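Local coordinates for protein major extracellular endoglucanase (Xanthomonas campestris pv. campestris, PDB 4TUF) that hydrolyses internal beta-1,4-glucosidic linkages in cellulose, lichenin and cereal beta-D-glucans, a reaction carried out by the family 5 catalytic domain that makes up this chain, at residues 69-74 with 85-90; 191-196 with 224-229; 239-244 with 288-293. All blocks are in the same frame, centred on the assembly; numbering follows the deposited sequence.

Contact 1: 69-74 with 85-90; sequences DTMPAS and GLTSLQ
Thr70 and Ser88 make the polar core of this contact: the carbonyl O of Thr70 takes two hydrogen bonds from the one serine. The first comes from Ser88 N (N to Thr70 O 3.0 Å), a nearly straight bond that meets the carbonyl almost head-on, at a C=O...N angle of 165°. Ser88 OG gives the second, 3.1 Å from Thr70 O, approaching from above the carbonyl plane; it also has a weak hydrogen bond with Thr65 O. It can do so because chi1 of 65° sets the hydroxyl between the backbone N and the carbonyl carbon, on the flank of the helix end that faces 69-74. The same OG lies 3.5 Å from Thr70 CG2, while Thr70 OG1 turns to the carbonyl of Ala64.

Ser88 is the first residue of helix 88-102, and Thr87 is its N-cap. Thr87 N donates to Gln90 OE1 (3.1 Å), and Gln90 N returns a weak bond to Thr87 OG1 (3.4 Å), which completes a capping box. Further out, the packing is light. Pro72 CD lies 3.6 Å from Leu86 O, and the Met71 side chain, bent at chi2 and chi3, curls back until CE is 3.9 Å from the same carbonyl O.

The loop that follows barrel strand 56-61 is thus fastened to the start of the next helix. At that start the first amides lack partners within the helix: the box serves Thr87 N and Gln90 N from within the helix end, while the loop contributes Thr70 O, which takes Ser88 N and Ser88 OG.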
loop_
_atom_site.group_PDB
_atom_site.type_symbol
_atom_site.label_atom_id
_atom_site.label_comp_id
_atom_site.label_asym_id
_atom_site.label_seq_id
_atom_site.Cartn_x
_atom_site.Cartn_y
_atom_site.Cartn_z
ATOM N N ASP A 69 -18.214 -10.148 14.991
ATOM C CA ASP A 69 -17.822 -11.191 15.933
ATOM C C ASP A 69 -16.580 -11.976 15.509
ATOM O O ASP A 69 -16.278 -13.020 16.084
ATOM C CB ASP A 69 -18.988 -12.154 16.150
ATOM C CG ASP A 69 -19.682 -12.517 14.856
ATOM O OD1 ASP A 69 -19.128 -12.195 13.780
ATOM O OD2 ASP A 69 -20.778 -13.117 14.912
ATOM N N THR A 70 -15.861 -11.486 14.508
ATOM C CA THR A 70 -14.587 -12.097 14.152
ATOM C C THR A 70 -13.586 -11.892 15.289
ATOM O O THR A 70 -13.287 -10.760 15.674
ATOM C CB THR A 70 -14.019 -11.520 12.845
ATOM O OG1 THR A 70 -14.852 -11.915 11.748
ATOM C CG2 THR A 70 -12.602 -12.035 12.599
ATOM N N MET A 71 -13.087 -12.991 15.842
ATOM C CA MET A 71 -12.131 -12.907 16.939
ATOM C C MET A 71 -10.702 -12.944 16.415
ATOM O O MET A 71 -10.424 -13.580 15.400
ATOM C CB MET A 71 -12.364 -14.039 17.938
ATOM C CG MET A 71 -13.687 -13.938 18.694
ATOM S SD MET A 71 -13.823 -12.450 19.719
ATOM C CE MET A 71 -12.509 -12.725 20.912
ATOM N N PRO A 72 -9.789 -12.243 17.099
ATOM C CA PRO A 72 -8.372 -12.270 16.720
ATOM C C PRO A 72 -7.649 -13.512 17.234
ATOM O O PRO A 72 -8.184 -14.245 18.070
ATOM C CB PRO A 72 -7.816 -11.013 17.381
ATOM C CG PRO A 72 -8.666 -10.843 18.591
ATOM C CD PRO A 72 -10.047 -11.297 18.199
ATOM N N ALA A 73 -6.441 -13.741 16.731
ATOM C CA ALA A 73 -5.615 -14.849 17.193
ATOM C C ALA A 73 -4.167 -14.404 17.328
ATOM O O ALA A 73 -3.795 -13.333 16.841
ATOM C CB ALA A 73 -5.722 -16.028 16.243
ATOM N N SER A 74 -3.369 -15.231 18.002
ATOM C CA SER A 74 -1.925 -15.031 18.180
ATOM C C SER A 74 -1.562 -13.846 19.079
ATOM O O SER A 74 -0.393 -13.473 19.169
ATOM C CB SER A 74 -1.226 -14.867 16.822
ATOM O OG SER A 74 -1.460 -13.580 16.265
ATOM N N GLY A 85 -10.527 -9.621 25.207
ATOM C CA GLY A 85 -11.970 -9.620 25.034
ATOM C C GLY A 85 -12.443 -8.905 23.780
ATOM O O GLY A 85 -13.537 -9.166 23.283
ATOM N N LEU A 86 -11.619 -8.000 23.261
ATOM C CA LEU A 86 -11.994 -7.217 22.088
ATOM C C LEU A 86 -12.121 -8.072 20.834
ATOM O O LEU A 86 -11.361 -9.019 20.640
ATOM C CB LEU A 86 -10.973 -6.108 21.840
ATOM C CG LEU A 86 -10.818 -5.069 22.947
ATOM C CD1 LEU A 86 -9.916 -3.929 22.486
ATOM C CD2 LEU A 86 -12.179 -4.550 23.388
ATOM N N THR A 87 -13.087 -7.733 19.986
ATOM C CA THR A 87 -13.184 -8.347 18.669
ATOM C C THR A 87 -12.163 -7.675 17.763
ATOM O O THR A 87 -11.681 -6.588 18.074
ATOM C CB THR A 87 -14.596 -8.214 18.074
ATOM O OG1 THR A 87 -14.822 -6.866 17.646
ATOM C CG2 THR A 87 -15.640 -8.581 19.108
ATOM N N SER A 88 -11.829 -8.311 16.649
ATOM C CA SER A 88 -10.829 -7.758 15.741
ATOM C C SER A 88 -11.247 -6.389 15.202
ATOM O O SER A 88 -10.407 -5.533 14.953
ATOM C CB SER A 88 -10.568 -8.722 14.582
ATOM O OG SER A 88 -11.718 -8.873 13.771
ATOM N N LEU A 89 -12.544 -6.187 15.021
ATOM C CA LEU A 89 -13.047 -4.887 14.595
ATOM C C LEU A 89 -12.710 -3.823 15.634
ATOM O O LEU A 89 -12.239 -2.735 15.302
ATOM C CB LEU A 89 -14.557 -4.942 14.363
ATOM C CG LEU A 89 -15.212 -3.628 13.933
ATOM C CD1 LEU A 89 -14.553 -3.070 12.677
ATOM C CD2 LEU A 89 -16.694 -3.838 13.707
ATOM N N GLN A 90 -12.939 -4.154 16.899
ATOM C CA GLN A 90 -12.655 -3.227 17.985
ATOM C C GLN A 90 -11.155 -2.995 18.150
ATOM O O GLN A 90 -10.738 -1.956 18.655
ATOM C CB GLN A 90 -13.264 -3.736 19.288
ATOM C CG GLN A 90 -14.782 -3.744 19.273
ATOM C CD GLN A 90 -15.373 -4.537 20.418
ATOM O OE1 GLN A 90 -14.694 -5.358 21.036
ATOM N NE2 GLN A 90 -16.645 -4.298 20.709
#

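Contact 2: 191-196 with 224-229; sequences WLIAVE and LNIPAN. With 2HP (dihydrogenphosphate ion), chain F.
Ile226 and Val195, the two residues most covered by this contact, meet through Ile226 CD1 and Val195 CG2, 3.9 Å apart. Val195 points from strand 192-195 toward the loop, and its two methyls divide the work. With chi1 at 180°, CG1 is anti to the backbone N and CG2 anti to the carbonyl carbon. This sets CG2 against Ile226, whereas CG1 reaches Leu224 CD1 at 4.2 Å, those two side chains meeting tip to tip.

Ile226 comes in at a slant to Val195. Its chain is extended at chi2 (-178°), which carries CD1 well out from the loop backbone and in between two residues of the strand: besides Val195 it touches Ile193, whose CG2 lies 4.4 Å from Ile226 CD1. Ile193 and Val195 stand on the same side of the strand, and Ala194 between them points away from the loop. The Val195, Ile193, Leu224 and Ile226 contacts are methyl against methyl; at the other end Leu192 CD2 lies 4.4 Å from Asn229 O.

There the CB of Asn229 points away from the strand, and its ND2 lies 3.2 Å from O2 of a bound dihydrogenphosphate ion. Arg230, the next residue, holds the same ion by a hydrogen bond.

The strand lies in the parallel sheet of the TIM barrel between strands 149-153 and 231-238. Its Ile193 and Val195 side chains also touch helix 173-187, at Ser181 and Val184 and at Trp173 respectively. No helix separates 192-195 from 231-238 in the chain, and segment 224-229 packs instead against the outer side of the barrel wall, where Ile226 also touches Ser181 of that helix and Leu231 of the next strand.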
loop_
_atom_site.group_PDB
_atom_site.type_symbol
_atom_site.label_atom_id
_atom_site.label_comp_id
_atom_site.label_asym_id
_atom_site.label_seq_id
_atom_site.Cartn_x
_atom_site.Cartn_y
_atom_site.Cartn_z
ATOM N N TRP A 191 -11.771 12.047 1.579
ATOM C CA TRP A 191 -10.770 10.991 1.510
ATOM C C TRP A 191 -10.097 10.923 0.147
ATOM O O TRP A 191 -10.721 11.201 -0.873
ATOM C CB TRP A 191 -11.396 9.634 1.821
ATOM C CG TRP A 191 -11.504 9.330 3.280
ATOM C CD1 TRP A 191 -11.462 10.220 4.313
ATOM C CD2 TRP A 191 -11.660 8.035 3.869
ATOM N NE1 TRP A 191 -11.588 9.558 5.513
ATOM C CE2 TRP A 191 -11.710 8.215 5.266
ATOM C CE3 TRP A 191 -11.761 6.739 3.352
ATOM C CZ2 TRP A 191 -11.864 7.147 6.151
ATOM C CZ3 TRP A 191 -11.910 5.680 4.232
ATOM C CH2 TRP A 191 -11.960 5.890 5.613
ATOM N N LEU A 192 -8.825 10.539 0.137
ATOM C CA LEU A 192 -8.123 10.264 -1.108
ATOM C C LEU A 192 -8.413 8.846 -1.590
ATOM O O LEU A 192 -8.637 7.930 -0.794
ATOM C CB LEU A 192 -6.617 10.447 -0.933
ATOM C CG LEU A 192 -6.112 11.797 -0.433
ATOM C CD1 LEU A 192 -4.601 11.763 -0.325
ATOM C CD2 LEU A 192 -6.562 12.917 -1.349
ATOM N N ILE A 193 -8.401 8.670 -2.904
ATOM C CA ILE A 193 -8.600 7.362 -3.507
ATOM C C ILE A 193 -7.295 6.889 -4.127
ATOM O O ILE A 193 -6.794 7.500 -5.072
ATOM C CB ILE A 193 -9.702 7.408 -4.577
ATOM C CG1 ILE A 193 -10.981 8.018 -3.995
ATOM C CG2 ILE A 193 -9.977 6.017 -5.131
ATOM C CD1 ILE A 193 -11.620 7.165 -2.926
ATOM N N ALA A 194 -6.723 5.820 -3.586
ATOM C CA ALA A 194 -5.491 5.284 -4.159
ATOM C C ALA A 194 -5.810 4.179 -5.155
ATOM O O ALA A 194 -6.559 3.249 -4.847
ATOM C CB ALA A 194 -4.561 4.773 -3.074
ATOM N N VAL A 195 -5.246 4.291 -6.353
ATOM C CA VAL A 195 -5.470 3.303 -7.397
ATOM C C VAL A 195 -4.151 2.692 -7.846
ATOM O O VAL A 195 -3.175 3.398 -8.091
ATOM C CB VAL A 195 -6.187 3.914 -8.609
ATOM C CG1 VAL A 195 -6.415 2.853 -9.683
ATOM C CG2 VAL A 195 -7.500 4.533 -8.179
ATOM N N GLU A 196 -4.123 1.371 -7.934
ATOM C CA GLU A 196 -2.921 0.669 -8.349
ATOM C C GLU A 196 -3.020 0.266 -9.805
ATOM O O GLU A 196 -4.096 0.308 -10.417
ATOM C CB GLU A 196 -2.686 -0.565 -7.478
ATOM C CG GLU A 196 -2.631 -0.268 -5.983
ATOM C CD GLU A 196 -2.461 -1.528 -5.154
ATOM O OE1 GLU A 196 -1.766 -2.453 -5.634
ATOM O OE2 GLU A 196 -3.036 -1.597 -4.041
ATOM N N LEU A 224 -8.902 7.898 -15.910
ATOM C CA LEU A 224 -9.813 7.476 -14.856
ATOM C C LEU A 224 -10.868 8.542 -14.588
ATOM O O LEU A 224 -10.545 9.724 -14.471
ATOM C CB LEU A 224 -9.035 7.176 -13.575
ATOM C CG LEU A 224 -8.177 5.917 -13.622
ATOM C CD1 LEU A 224 -7.238 5.868 -12.426
ATOM C CD2 LEU A 224 -9.072 4.681 -13.667
ATOM N N ASN A 225 -12.126 8.128 -14.489
ATOM C CA ASN A 225 -13.191 9.047 -14.115
ATOM C C ASN A 225 -13.265 9.177 -12.595
ATOM O O ASN A 225 -14.251 8.789 -11.965
ATOM C CB ASN A 225 -14.527 8.581 -14.681
ATOM C CG ASN A 225 -15.604 9.634 -14.563
ATOM O OD1 ASN A 225 -15.339 10.771 -14.164
ATOM N ND2 ASN A 225 -16.828 9.269 -14.921
ATOM N N ILE A 226 -12.185 9.705 -12.027
ATOM C CA ILE A 226 -12.033 9.931 -10.598
ATOM C C ILE A 226 -11.549 11.368 -10.439
ATOM O O ILE A 226 -10.661 11.791 -11.183
ATOM C CB ILE A 226 -11.021 8.943 -9.968
ATOM C CG1 ILE A 226 -11.496 7.502 -10.137
ATOM C CG2 ILE A 226 -10.778 9.243 -8.487
ATOM C CD1 ILE A 226 -10.571 6.491 -9.485
ATOM N N PRO A 227 -12.133 12.128 -9.492
ATOM C CA PRO A 227 -11.784 13.551 -9.346
ATOM C C PRO A 227 -10.280 13.784 -9.250
ATOM O O PRO A 227 -9.595 13.082 -8.513
ATOM C CB PRO A 227 -12.483 13.952 -8.044
ATOM C CG PRO A 227 -13.654 13.032 -7.957
ATOM C CD PRO A 227 -13.185 11.720 -8.539
ATOM N N ALA A 228 -9.782 14.756 -10.006
ATOM C CA ALA A 228 -8.353 15.043 -10.053
ATOM C C ALA A 228 -7.803 15.367 -8.671
ATOM O O ALA A 228 -6.657 15.037 -8.360
ATOM C CB ALA A 228 -8.074 16.195 -11.015
ATOM N N ASN A 229 -8.626 16.004 -7.842
ATOM C CA ASN A 229 -8.177 16.428 -6.521
ATOM C C ASN A 229 -8.392 15.365 -5.433
ATOM O O ASN A 229 -8.354 15.679 -4.242
ATOM C CB ASN A 229 -8.858 17.745 -6.122
ATOM C CG ASN A 229 -10.374 17.645 -6.063
ATOM O OD1 ASN A 229 -10.951 16.552 -6.052
ATOM N ND2 ASN A 229 -11.032 18.800 -6.009
HETATM P P 2HP F . -11.283 20.408 -2.176
HETATM O O1 2HP F . -11.498 21.895 -2.341
HETATM O O2 2HP F . -10.178 19.965 -3.105
HETATM O O3 2HP F . -10.891 20.102 -0.748
HETATM O O4 2HP F . -12.561 19.676 -2.513
#

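Contact 3: 239-244 with 288-293; sequences GPDVFV and ARDKTW
The indole of Trp293 lies flat against Gly239, whose CA stands 3.6 Å from the centroid of the six-membered ring and 14° off its normal, a CH-pi contact over the face. Chi1 of 175° places CG of Trp293 anti to the backbone N and carries the indole off the helix toward the loop, and Gly239 N passes over the same face, 3.5 Å from CZ2 of Trp293. Next to Gly239, Pro240 packs on the helix: its CD is 3.9 Å from Trp293 CB and its CG 3.8 Å from Arg289 CB.

In the TIM barrel this brings the turn directly after strand 231-238 onto helix 288-303, which follows the next strand, 276-280. Phe248 and Trp261 also meet the indole, both with steeply inclined ring planes.

Asp241 and Asp290 approach each other across the contact, OD1 to OD1 3.1 Å, two acceptors without a hydrogen bond between them, with carboxylate planes 42° apart. Lys282 N donates to Asp241 OD2, and Tyr283 N and Gln294 NE2 donate to Asp290 OD2. At the edge, Val244 CG1 lies 4.1 Å from Arg289 NH2, while Arg289 NH1 bonds to Asn249.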
loop_
_atom_site.group_PDB
_atom_site.type_symbol
_atom_site.label_atom_id
_atom_site.label_comp_id
_atom_site.label_asym_id
_atom_site.label_seq_id
_atom_site.Cartn_x
_atom_site.Cartn_y
_atom_site.Cartn_z
ATOM N N GLY A 239 12.061 -5.997 -6.246
ATOM C CA GLY A 239 13.356 -6.316 -6.815
ATOM C C GLY A 239 13.634 -7.805 -6.921
ATOM O O GLY A 239 12.720 -8.627 -6.832
ATOM N N PRO A 240 14.914 -8.157 -7.097
ATOM C CA PRO A 240 15.382 -9.507 -7.435
ATOM C C PRO A 240 14.882 -10.615 -6.508
ATOM O O PRO A 240 14.715 -11.741 -6.977
ATOM C CB PRO A 240 16.904 -9.380 -7.334
ATOM C CG PRO A 240 17.176 -7.942 -7.597
ATOM C CD PRO A 240 16.032 -7.205 -6.968
ATOM N N ASP A 241 14.642 -10.315 -5.235
ATOM C CA ASP A 241 14.288 -11.369 -4.285
ATOM C C ASP A 241 12.787 -11.608 -4.176
ATOM O O ASP A 241 12.350 -12.445 -3.390
ATOM C CB ASP A 241 14.861 -11.063 -2.900
ATOM C CG ASP A 241 14.579 -9.649 -2.449
ATOM O OD1 ASP A 241 13.765 -8.956 -3.101
ATOM O OD2 ASP A 241 15.176 -9.234 -1.432
ATOM N N VAL A 242 12.002 -10.871 -4.956
ATOM C CA VAL A 242 10.584 -11.179 -5.098
ATOM C C VAL A 242 10.393 -12.013 -6.351
ATOM O O VAL A 242 9.726 -13.048 -6.334
ATOM C CB VAL A 242 9.721 -9.910 -5.172
ATOM C CG1 VAL A 242 8.316 -10.235 -5.717
ATOM C CG2 VAL A 242 9.647 -9.254 -3.799
ATOM N N PHE A 243 11.002 -11.556 -7.437
ATOM C CA PHE A 243 11.036 -12.308 -8.681
ATOM C C PHE A 243 12.253 -11.859 -9.465
ATOM O O PHE A 243 12.565 -10.668 -9.504
ATOM C CB PHE A 243 9.755 -12.094 -9.495
ATOM C CG PHE A 243 9.652 -12.968 -10.719
ATOM C CD1 PHE A 243 10.287 -12.614 -11.902
ATOM C CD2 PHE A 243 8.905 -14.135 -10.691
ATOM C CE1 PHE A 243 10.189 -13.419 -13.029
ATOM C CE2 PHE A 243 8.801 -14.946 -11.816
ATOM C CZ PHE A 243 9.441 -14.588 -12.985
ATOM N N VAL A 244 12.950 -12.807 -10.079
ATOM C CA VAL A 244 14.103 -12.463 -10.895
ATOM C C VAL A 244 13.640 -12.148 -12.311
ATOM O O VAL A 244 13.575 -13.026 -13.173
ATOM C CB VAL A 244 15.152 -13.591 -10.904
ATOM C CG1 VAL A 244 16.324 -13.226 -11.806
ATOM C CG2 VAL A 244 15.642 -13.864 -9.483
ATOM N N ALA A 288 22.967 -9.901 -3.455
ATOM C CA ALA A 288 23.900 -8.837 -3.808
ATOM C C ALA A 288 23.178 -7.687 -4.507
ATOM O O ALA A 288 23.472 -6.514 -4.280
ATOM C CB ALA A 288 25.014 -9.381 -4.689
ATOM N N ARG A 289 22.237 -8.054 -5.371
ATOM C CA ARG A 289 21.560 -7.126 -6.266
ATOM C C ARG A 289 20.446 -6.327 -5.604
ATOM O O ARG A 289 20.130 -5.228 -6.060
ATOM C CB ARG A 289 20.976 -7.872 -7.466
ATOM C CG ARG A 289 21.979 -8.251 -8.524
ATOM C CD ARG A 289 21.287 -8.974 -9.660
ATOM N NE ARG A 289 20.604 -10.173 -9.182
ATOM C CZ ARG A 289 20.192 -11.157 -9.972
ATOM N NH1 ARG A 289 20.398 -11.085 -11.282
ATOM N NH2 ARG A 289 19.581 -12.215 -9.453
ATOM N N ASP A 290 19.829 -6.868 -4.557
ATOM C CA ASP A 290 18.694 -6.169 -3.968
ATOM C C ASP A 290 19.159 -4.897 -3.278
ATOM O O ASP A 290 18.423 -3.916 -3.210
ATOM C CB ASP A 290 17.927 -7.049 -2.985
ATOM C CG ASP A 290 16.628 -6.389 -2.515
ATOM O OD1 ASP A 290 15.600 -6.504 -3.221
ATOM O OD2 ASP A 290 16.640 -5.740 -1.446
ATOM N N LYS A 291 20.382 -4.918 -2.767
ATOM C CA LYS A 291 20.995 -3.716 -2.223
ATOM C C LYS A 291 21.060 -2.673 -3.334
ATOM O O LYS A 291 20.444 -1.608 -3.241
ATOM C CB LYS A 291 22.388 -4.025 -1.669
ATOM C CG LYS A 291 22.743 -3.306 -0.379
ATOM C CD LYS A 291 23.064 -1.840 -0.614
ATOM C CE LYS A 291 23.775 -1.233 0.592
ATOM N NZ LYS A 291 24.150 0.191 0.359
ATOM N N THR A 292 21.787 -3.010 -4.395
ATOM C CA THR A 292 21.898 -2.160 -5.577
ATOM C C THR A 292 20.539 -1.694 -6.105
ATOM O O THR A 292 20.352 -0.518 -6.403
ATOM C CB THR A 292 22.634 -2.888 -6.714
ATOM O OG1 THR A 292 23.856 -3.451 -6.219
ATOM C CG2 THR A 292 22.942 -1.924 -7.844
ATOM N N TRP A 293 19.595 -2.622 -6.208
ATOM C CA TRP A 293 18.275 -2.318 -6.752
ATOM C C TRP A 293 17.525 -1.262 -5.936
ATOM O O TRP A 293 16.975 -0.316 -6.502
ATOM C CB TRP A 293 17.425 -3.588 -6.850
ATOM C CG TRP A 293 16.030 -3.295 -7.298
ATOM C CD1 TRP A 293 15.594 -3.161 -8.582
ATOM C CD2 TRP A 293 14.889 -3.073 -6.461
ATOM N NE1 TRP A 293 14.250 -2.875 -8.598
ATOM C CE2 TRP A 293 13.794 -2.816 -7.307
ATOM C CE3 TRP A 293 14.686 -3.072 -5.081
ATOM C CZ2 TRP A 293 12.518 -2.554 -6.818
ATOM C CZ3 TRP A 293 13.421 -2.818 -4.596
ATOM C CH2 TRP A 293 12.350 -2.565 -5.461
#

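The three contacts are spread round one TIM barrel and do not touch. Contacts 2 and 3 lie on opposite sides of the chain's centre, 31 Å apart between centres. Contact 1 is 32 Å from contact 2 and 37 Å from contact 3, centre to centre. Contacts 2 and 3 each come within about 11 Å of a glutamate assigned by similarity to catalysis: the Val195 side chain is about 11 Å from that of Glu157, the probable proton donor, and the Trp293 side chain about 9 Å from that of Glu278, the probable nucleophile. Contact 2 holds Asn229 of one dihydrogenphosphate site; in surface contact 1 the Leu86 side chain is about 7 Å from another bound ion.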